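Local coordinates for glycoside Hydrolase (Bacteroides uniformis, PDB 5T9X), which probably hydrolyses agarose-type galactans as a family 16 glycoside hydrolase in the agarose-degrading pathway of a gut symbiont, at residues A[124-129]-A[316-321]; A[105-110]-A[146-151]; A[171-176]-A[301-306]. All coordinates share one frame; numbering follows the deposited sequence.

Contact 1 (A[124-129]-A[316-321])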
loop_
_atom_site.group_PDB
_atom_site.type_symbol
_atom_site.label_atom_id
_atom_site.label_comp_id
_atom_site.label_asym_id
_atom_site.label_seq_id
_atom_site.Cartn_x
_atom_site.Cartn_y
_atom_site.Cartn_z
ATOM N N THR A 124 -13.494 5.033 5.880
ATOM C CA THR A 124 -13.362 4.651 7.268
ATOM C C THR A 124 -14.537 5.179 8.098
ATOM O O THR A 124 -14.891 6.331 7.991
ATOM C CB THR A 124 -12.061 5.213 7.811
ATOM O OG1 THR A 124 -11.006 4.712 6.999
ATOM C CG2 THR A 124 -11.819 4.789 9.236
ATOM N N SER A 125 -15.123 4.329 8.927
ATOM C CA SER A 125 -16.198 4.727 9.810
ATOM C C SER A 125 -16.071 3.965 11.096
ATOM O O SER A 125 -15.247 3.074 11.207
ATOM C CB SER A 125 -17.560 4.458 9.167
ATOM O OG SER A 125 -17.885 3.079 9.165
ATOM N N ARG A 126 -16.907 4.323 12.058
ATOM C CA ARG A 126 -17.025 3.599 13.309
ATOM C C ARG A 126 -18.456 3.752 13.814
ATOM O O ARG A 126 -18.814 4.805 14.335
ATOM C CB ARG A 126 -16.010 4.124 14.343
ATOM C CG ARG A 126 -16.052 3.365 15.656
ATOM C CD ARG A 126 -15.066 3.879 16.676
ATOM N NE ARG A 126 -13.678 3.746 16.243
ATOM C CZ ARG A 126 -12.754 4.712 16.268
ATOM N NH1 ARG A 126 -13.018 5.918 16.740
ATOM N NH2 ARG A 126 -11.521 4.469 15.817
ATOM N N PRO A 127 -19.280 2.708 13.676
ATOM C CA PRO A 127 -20.636 2.750 14.235
ATOM C C PRO A 127 -20.696 2.977 15.762
ATOM O O PRO A 127 -19.683 2.834 16.457
ATOM C CB PRO A 127 -21.189 1.362 13.915
ATOM C CG PRO A 127 -20.318 0.813 12.861
ATOM C CD PRO A 127 -18.974 1.397 13.088
ATOM N N ASP A 128 -21.876 3.322 16.275
ATOM C CA ASP A 128 -22.071 3.464 17.732
ATOM C C ASP A 128 -21.951 2.104 18.413
ATOM O O ASP A 128 -21.328 1.964 19.457
ATOM C CB ASP A 128 -23.460 4.045 18.052
ATOM C CG ASP A 128 -23.641 5.467 17.550
ATOM O OD1 ASP A 128 -22.673 6.257 17.629
ATOM O OD2 ASP A 128 -24.763 5.792 17.088
ATOM N N ASP A 129 -22.557 1.111 17.774
ATOM C CA ASP A 129 -22.592 -0.261 18.264
ATOM C C ASP A 129 -21.340 -1.119 17.932
ATOM O O ASP A 129 -21.385 -2.333 18.091
ATOM C CB ASP A 129 -23.868 -0.952 17.717
ATOM C CG ASP A 129 -23.975 -0.879 16.181
ATOM O OD1 ASP A 129 -23.969 0.257 15.641
ATOM O OD2 ASP A 129 -24.072 -1.936 15.520
ATOM N N PRO A 316 -8.144 6.856 14.935
ATOM C CA PRO A 316 -8.945 8.062 14.676
ATOM C C PRO A 316 -10.087 8.232 15.671
ATOM O O PRO A 316 -10.771 7.258 15.993
ATOM C CB PRO A 316 -9.530 7.830 13.285
ATOM C CG PRO A 316 -8.744 6.737 12.706
ATOM C CD PRO A 316 -8.197 5.910 13.811
ATOM N N THR A 317 -10.292 9.469 16.123
ATOM C CA THR A 317 -11.375 9.807 17.071
ATOM C C THR A 317 -12.709 9.803 16.343
ATOM O O THR A 317 -12.771 9.964 15.123
ATOM C CB THR A 317 -11.164 11.204 17.724
ATOM O OG1 THR A 317 -11.289 12.242 16.733
ATOM C CG2 THR A 317 -9.796 11.308 18.384
ATOM N N ASN A 318 -13.787 9.640 17.088
ATOM C CA ASN A 318 -15.121 9.745 16.495
ATOM C C ASN A 318 -15.337 11.130 15.820
ATOM O O ASN A 318 -15.999 11.221 14.776
ATOM C CB ASN A 318 -16.191 9.455 17.558
ATOM C CG ASN A 318 -16.199 8.000 17.989
ATOM O OD1 ASN A 318 -16.462 7.123 17.183
ATOM N ND2 ASN A 318 -15.914 7.740 19.254
ATOM N N LYS A 319 -14.752 12.188 16.407
ATOM C CA LYS A 319 -14.870 13.553 15.863
ATOM C C LYS A 319 -14.179 13.633 14.489
ATOM O O LYS A 319 -14.814 14.044 13.521
ATOM C CB LYS A 319 -14.330 14.602 16.851
ATOM C CG LYS A 319 -14.846 16.022 16.626
ATOM N N GLU A 320 -12.915 13.187 14.398
ATOM C CA GLU A 320 -12.174 13.124 13.110
ATOM C C GLU A 320 -12.914 12.317 12.019
ATOM O O GLU A 320 -12.889 12.686 10.852
ATOM C CB GLU A 320 -10.755 12.550 13.305
ATOM C CG GLU A 320 -9.748 13.451 14.044
ATOM C CD GLU A 320 -8.472 12.728 14.542
ATOM O OE1 GLU A 320 -8.441 11.479 14.612
ATOM O OE2 GLU A 320 -7.472 13.406 14.888
ATOM N N LEU A 321 -13.594 11.239 12.411
ATOM C CA LEU A 321 -14.394 10.440 11.466
ATOM C C LEU A 321 -15.720 11.069 11.012
ATOM O O LEU A 321 -16.346 10.534 10.114
ATOM C CB LEU A 321 -14.688 9.059 12.039
ATOM C CG LEU A 321 -13.489 8.190 12.374
ATOM C CD1 LEU A 321 -13.974 6.965 13.134
ATOM C CD2 LEU A 321 -12.687 7.786 11.146
#
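The guanidinium group of Arg126 carries this contact, with a methyl group over one face and a carbonyl at its edge. Leu321 CD1 lies 3.9 Å above the plane, displaced toward the rim, while Pro316 O sits in plane at the outer edge and is gripped end-on by both terminal nitrogens. The two bonds measure 2.7 Å from Arg126 NH1 and 2.9 Å from Arg126 NH2 to Pro316 O, and both donors lie in the carbonyl plane. The Asn318 amide stands almost upright to the guanidinium, their planes 85° apart, with OD1 3.6 Å from Arg126 CD. Arg126 reaches this far because CG is anti to the backbone N (chi1 -178°) and the chain bends only at chi3 (-62°). Leu321 then forks: CD1 packs 3.7 Å from Arg126 CB, and CD2 meets Thr124 CG2 at 3.7 Å. An ST motif at Thr317 starts the turn that presents Leu321. Arg126 NE also bonds to Gly146 O and NH2 to Thr147 OG1, which together with the pair to Pro316 O help fix the guanidinium. The contact thus ties the loop between strands 119-122 and 132-137, lying along strand 140-154, to the loop leading into strand 329-341.

Contact 2 (A[105-110]-A[146-151]); sequences PTIWQR and GTYTGC
Four backbone hydrogen bonds join Pro105, Ile107 and Gln109 to Thr147 and Thr149 in parallel register. Thr147 N donates to Pro105 O (2.8 Å) and Ile107 N to Thr147 O (2.9 Å); further along, Thr149 N to Ile107 O is longer at 3.3 Å, with the donor well above the carbonyl plane, whereas Gln109 N returns to Thr149 O at 2.8 Å. The strand axes run 36° apart. Weaker CA-H...O contacts, such as Tyr148 CA to Ile107 O, fill the intervals. In the β-sandwich expected of family 16 this short strand, 106-108, edges onto strand 140-154, and it makes the one parallel pairing in a sheet whose other strands pair antiparallel.

Aromatic contacts lie on both faces. On the side of Thr106, Trp108 and Thr149, the indole is flanked by Cys151 and Thr106. Cys151 CB stands 3.5 Å from the centroid of the five-membered ring, only 6° off its normal, and SG follows 4.0 Å over the centroid of the six-membered ring, because SG is anti to the backbone N (chi1 -169°). Thr106 CG2 covers the opposite face, and the indole NE1 bonds to Met303 O of strand 298-304.

On the face of Ile107 and Tyr148, Gln109 CG makes a CH-π contact with the phenol ring, 3.7 Å from Tyr148 CG, while Ile107 CB approaches the same ring obliquely at CD1.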
loop_
_atom_site.group_PDB
_atom_site.type_symbol
_atom_site.label_atom_id
_atom_site.label_comp_id
_atom_site.label_asym_id
_atom_site.label_seq_id
_atom_site.Cartn_x
_atom_site.Cartn_y
_atom_site.Cartn_z
ATOM N N PRO A 105 -7.013 -2.291 15.910
ATOM C CA PRO A 105 -8.456 -2.479 15.897
ATOM C C PRO A 105 -9.142 -2.338 14.530
ATOM O O PRO A 105 -10.353 -2.104 14.478
ATOM C CB PRO A 105 -8.931 -1.361 16.831
ATOM C CG PRO A 105 -8.001 -0.251 16.548
ATOM C CD PRO A 105 -6.659 -0.919 16.316
ATOM N N THR A 106 -8.390 -2.519 13.447
ATOM C CA THR A 106 -8.937 -2.582 12.098
ATOM C C THR A 106 -9.915 -3.721 11.942
ATOM O O THR A 106 -9.674 -4.816 12.423
ATOM C CB THR A 106 -7.797 -2.800 11.083
ATOM O OG1 THR A 106 -6.797 -1.791 11.300
ATOM C CG2 THR A 106 -8.298 -2.778 9.635
ATOM N N ILE A 107 -11.020 -3.458 11.276
ATOM C CA ILE A 107 -11.981 -4.498 10.898
ATOM C C ILE A 107 -12.418 -4.173 9.463
ATOM O O ILE A 107 -13.245 -3.293 9.249
ATOM C CB ILE A 107 -13.223 -4.519 11.820
ATOM C CG1 ILE A 107 -12.828 -4.716 13.288
ATOM C CG2 ILE A 107 -14.207 -5.610 11.385
ATOM C CD1 ILE A 107 -13.993 -4.438 14.232
ATOM N N TRP A 108 -11.843 -4.867 8.486
ATOM C CA TRP A 108 -12.161 -4.635 7.094
ATOM C C TRP A 108 -13.604 -5.032 6.801
ATOM O O TRP A 108 -14.142 -5.968 7.401
ATOM C CB TRP A 108 -11.198 -5.381 6.198
ATOM C CG TRP A 108 -9.802 -4.804 6.223
ATOM C CD1 TRP A 108 -9.453 -3.491 6.151
ATOM C CD2 TRP A 108 -8.573 -5.532 6.288
ATOM N NE1 TRP A 108 -8.081 -3.353 6.175
ATOM C CE2 TRP A 108 -7.524 -4.595 6.248
ATOM C CE3 TRP A 108 -8.260 -6.889 6.359
ATOM C CZ2 TRP A 108 -6.205 -4.967 6.300
ATOM C CZ3 TRP A 108 -6.968 -7.254 6.393
ATOM C CH2 TRP A 108 -5.939 -6.303 6.377
ATOM N N GLN A 109 -14.221 -4.251 5.914
ATOM C CA GLN A 109 -15.612 -4.416 5.503
ATOM C C GLN A 109 -15.692 -4.292 3.989
ATOM O O GLN A 109 -15.125 -3.353 3.420
ATOM C CB GLN A 109 -16.471 -3.311 6.109
ATOM C CG GLN A 109 -16.486 -3.264 7.626
ATOM C CD GLN A 109 -17.243 -4.427 8.239
ATOM O OE1 GLN A 109 -16.671 -5.258 8.922
ATOM N NE2 GLN A 109 -18.527 -4.495 7.976
ATOM N N ARG A 110 -16.415 -5.199 3.341
ATOM C CA ARG A 110 -16.593 -5.136 1.880
ATOM C C ARG A 110 -17.252 -3.820 1.421
ATOM O O ARG A 110 -16.841 -3.210 0.418
ATOM C CB ARG A 110 -17.409 -6.335 1.371
ATOM C CG ARG A 110 -16.699 -7.665 1.510
ATOM C CD ARG A 110 -17.492 -8.829 0.959
ATOM N NE ARG A 110 -16.790 -10.075 1.241
ATOM C CZ ARG A 110 -15.752 -10.562 0.553
ATOM N NH1 ARG A 110 -15.240 -9.921 -0.502
ATOM N NH2 ARG A 110 -15.201 -11.712 0.934
ATOM N N GLY A 146 -13.470 -1.017 17.703
ATOM C CA GLY A 146 -13.062 -1.323 16.347
ATOM C C GLY A 146 -13.186 -0.147 15.400
ATOM O O GLY A 146 -13.932 0.792 15.659
ATOM N N THR A 147 -12.431 -0.205 14.309
ATOM C CA THR A 147 -12.474 0.802 13.278
ATOM C C THR A 147 -12.754 0.102 11.957
ATOM O O THR A 147 -11.971 -0.719 11.535
ATOM C CB THR A 147 -11.147 1.537 13.237
ATOM O OG1 THR A 147 -10.821 1.981 14.569
ATOM C CG2 THR A 147 -11.235 2.711 12.311
ATOM N N TYR A 148 -13.892 0.389 11.337
ATOM C CA TYR A 148 -14.255 -0.237 10.077
ATOM C C TYR A 148 -13.541 0.491 8.948
ATOM O O TYR A 148 -13.483 1.723 8.937
ATOM C CB TYR A 148 -15.751 -0.139 9.806
ATOM C CG TYR A 148 -16.678 -1.017 10.588
ATOM C CD1 TYR A 148 -16.234 -1.848 11.626
ATOM C CD2 TYR A 148 -18.054 -0.977 10.317
ATOM C CE1 TYR A 148 -17.131 -2.647 12.335
ATOM C CE2 TYR A 148 -18.954 -1.769 11.017
ATOM C CZ TYR A 148 -18.487 -2.604 12.022
ATOM O OH TYR A 148 -19.377 -3.388 12.699
ATOM N N THR A 149 -13.003 -0.272 8.004
ATOM C CA THR A 149 -12.418 0.303 6.815
ATOM C C THR A 149 -12.428 -0.738 5.714
ATOM O O THR A 149 -13.212 -1.694 5.784
ATOM C CB THR A 149 -11.025 0.886 7.111
ATOM O OG1 THR A 149 -10.600 1.685 6.007
ATOM C CG2 THR A 149 -10.002 -0.210 7.381
ATOM N N GLY A 150 -11.610 -0.569 4.688
ATOM C CA GLY A 150 -11.642 -1.484 3.542
ATOM C C GLY A 150 -10.310 -2.036 3.073
ATOM O O GLY A 150 -9.273 -1.476 3.360
ATOM N N CYS A 151 -10.374 -3.137 2.334
ATOM C CA CYS A 151 -9.212 -3.788 1.766
ATOM C C CYS A 151 -9.560 -4.399 0.415
ATOM O O CYS A 151 -10.617 -4.998 0.255
ATOM C CB CYS A 151 -8.739 -4.886 2.705
ATOM S SG CYS A 151 -7.129 -5.572 2.292
#

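Contact 3 (A[171-176]-A[301-306])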
loop_
_atom_site.group_PDB
_atom_site.type_symbol
_atom_site.label_atom_id
_atom_site.label_comp_id
_atom_site.label_asym_id
_atom_site.label_seq_id
_atom_site.Cartn_x
_atom_site.Cartn_y
_atom_site.Cartn_z
ATOM N N ALA A 171 -4.799 9.463 2.533
ATOM C CA ALA A 171 -5.880 9.985 3.343
ATOM C C ALA A 171 -5.365 10.968 4.389
ATOM O O ALA A 171 -4.322 10.747 4.977
ATOM C CB ALA A 171 -6.639 8.853 4.016
ATOM N N ASN A 172 -6.123 12.043 4.611
ATOM C CA ASN A 172 -5.836 13.016 5.670
ATOM C C ASN A 172 -6.371 12.471 7.007
ATOM O O ASN A 172 -7.336 12.973 7.561
ATOM C CB ASN A 172 -6.442 14.370 5.315
ATOM C CG ASN A 172 -6.085 15.486 6.309
ATOM O OD1 ASN A 172 -5.278 15.348 7.229
ATOM N ND2 ASN A 172 -6.721 16.605 6.118
ATOM N N SER A 173 -5.669 11.468 7.518
ATOM C CA SER A 173 -6.149 10.578 8.556
ATOM C C SER A 173 -4.978 9.995 9.335
ATOM O O SER A 173 -3.860 9.851 8.816
ATOM C CB SER A 173 -6.910 9.446 7.891
ATOM O OG SER A 173 -7.614 8.691 8.857
ATOM N N THR A 174 -5.207 9.648 10.591
ATOM C CA THR A 174 -4.183 8.880 11.315
ATOM C C THR A 174 -4.130 7.405 10.846
ATOM O O THR A 174 -3.188 6.693 11.133
ATOM C CB THR A 174 -4.396 8.967 12.831
ATOM O OG1 THR A 174 -5.705 8.495 13.168
ATOM C CG2 THR A 174 -4.229 10.393 13.295
ATOM N N MET A 175 -5.153 6.961 10.137
ATOM C CA MET A 175 -5.127 5.666 9.451
ATOM C C MET A 175 -3.974 5.589 8.460
ATOM O O MET A 175 -3.627 6.580 7.825
ATOM C CB MET A 175 -6.413 5.474 8.646
ATOM C CG MET A 175 -7.722 5.475 9.437
ATOM S SD MET A 175 -7.895 3.961 10.390
ATOM C CE MET A 175 -8.379 2.816 9.098
ATOM N N ALA A 176 -3.419 4.396 8.301
ATOM C CA ALA A 176 -2.481 4.120 7.225
ATOM C C ALA A 176 -3.232 4.038 5.902
ATOM O O ALA A 176 -4.303 3.451 5.849
ATOM C CB ALA A 176 -1.755 2.818 7.483
ATOM N N ILE A 301 -4.524 -3.100 -1.789
ATOM C CA ILE A 301 -4.744 -1.700 -1.556
ATOM C C ILE A 301 -5.667 -1.650 -0.358
ATOM O O ILE A 301 -6.744 -2.272 -0.403
ATOM C CB ILE A 301 -5.429 -1.030 -2.775
ATOM C CG1 ILE A 301 -4.631 -1.272 -4.057
ATOM C CG2 ILE A 301 -5.591 0.469 -2.547
ATOM C CD1 ILE A 301 -5.340 -0.838 -5.326
ATOM N N ASN A 302 -5.292 -0.923 0.696
ATOM C CA ASN A 302 -6.194 -0.805 1.843
ATOM C C ASN A 302 -5.983 0.417 2.712
ATOM O O ASN A 302 -5.074 1.215 2.477
ATOM C CB ASN A 302 -6.089 -2.081 2.686
ATOM C CG ASN A 302 -4.755 -2.225 3.431
ATOM O OD1 ASN A 302 -4.085 -1.263 3.731
ATOM N ND2 ASN A 302 -4.421 -3.449 3.799
ATOM N N MET A 303 -6.813 0.548 3.740
ATOM C CA MET A 303 -6.399 1.298 4.922
ATOM C C MET A 303 -6.348 0.403 6.165
ATOM O O MET A 303 -7.016 -0.621 6.234
ATOM C CB MET A 303 -7.293 2.493 5.164
ATOM C CG MET A 303 -7.438 3.476 4.011
ATOM S SD MET A 303 -8.691 4.771 4.360
ATOM C CE MET A 303 -7.715 5.833 5.396
ATOM N N GLU A 304 -5.535 0.808 7.135
ATOM C CA GLU A 304 -5.323 0.070 8.378
ATOM C C GLU A 304 -5.281 1.056 9.543
ATOM O O GLU A 304 -4.636 2.087 9.460
ATOM C CB GLU A 304 -3.990 -0.703 8.340
ATOM C CG GLU A 304 -3.925 -1.827 7.317
ATOM C CD GLU A 304 -2.567 -2.537 7.197
ATOM O OE1 GLU A 304 -1.600 -2.197 7.942
ATOM O OE2 GLU A 304 -2.465 -3.452 6.318
ATOM N N ASP A 305 -5.985 0.730 10.623
ATOM C CA ASP A 305 -5.735 1.318 11.941
ATOM C C ASP A 305 -4.726 0.416 12.639
ATOM O O ASP A 305 -5.102 -0.556 13.298
ATOM C CB ASP A 305 -7.028 1.376 12.755
ATOM C CG ASP A 305 -6.947 2.318 13.913
ATOM O OD1 ASP A 305 -5.838 2.844 14.212
ATOM O OD2 ASP A 305 -8.024 2.542 14.503
ATOM N N GLN A 306 -3.447 0.720 12.451
ATOM C CA GLN A 306 -2.381 -0.211 12.813
ATOM C C GLN A 306 -2.191 -0.283 14.313
ATOM O O GLN A 306 -2.268 0.740 14.976
ATOM C CB GLN A 306 -1.082 0.191 12.144
ATOM C CG GLN A 306 -1.084 -0.083 10.653
ATOM C CD GLN A 306 0.133 0.485 9.951
ATOM O OE1 GLN A 306 0.839 1.333 10.489
ATOM N NE2 GLN A 306 0.368 0.034 8.729
HETATM O O HOH W 1 -2.643 3.541 11.893
#
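Glu304 O is approached by two donors: Ala176 N at 2.9 Å, lying in the carbonyl plane with a C=O...N angle of 160°, and, much more weakly, a water. The return bond from Glu304 N to Ala176 O is longer, 3.2 Å, and its donor is tilted from the carbonyl plane. Together the two bonds define an antiparallel hydrogen-bonded pair. The water takes Gln306 N as donor at 3.0 Å and itself donates to Thr174 O, bridging the two segments where the pairing stops.

The pair marks the place where strand 176-182 starts alongside the end of strand 298-304, within the mixed sheet of what is probably the family 16 β-sandwich. An ST turn at Ser173, whose OG accepts from Met175 N and also bonds to Asn327, leads the incoming chain to this point.

Away from the hydrogen bonds the contact is apolar and led by two methionines whose side chains meet at about a right angle. Met303 CE fits between Ala171 CB and Met175 CB, 3.5 Å from each. Met175 is bent at both chi2 (-72°) and chi3 (-77°), which curls it along segment 301-306: SD rests 3.6 Å from Asp305 CB, and CE lies against the peptide joining Glu304 to Asp305. Shortening Met175 to an alanine is likely to leave a gap over Asp305 CB and that peptide, where SD and CE now pack.

On the Ala176 and Glu304 side, Asn302 ND2 bonds to Glu304 OE2 (3.2 Å) and Gln306 NE2 to Glu304 OE1 (3.1 Å), each meeting its oxygen on the anti side but tilted from the carboxylate plane, so both ends of the carboxylate are engaged. Gln306 NE2 also bonds to Glu194, and its OE1 to Tyr196. A bound imidazole, probably from the crystallisation liquor, lies close to the Glu304 side chain, consistent with a pocket on this face.

Contacts 2 and 3 are buried and share one sheet, since strands 140-154 and 298-304 are neighbours in it; contact 1 is partly buried and joins loops nearer the surface. Regular backbone pairing dominates contact 2, a single antiparallel pair with methionine packing marks contact 3, and contact 1 replaces strand pairing with an arginine bound to a carbonyl. Thr147 connects all three: besides its bond to the arginine of contact 1, its OG1 lies 2.9 Å from Asp305 OD2 of contact 3, a probable hydrogen bond, and Ser315 is the other partner of that carboxylate oxygen. Pro316 CG of contact 1 packs 3.7 Å from Met175 CG of contact 3, continuing the apolar layer outward.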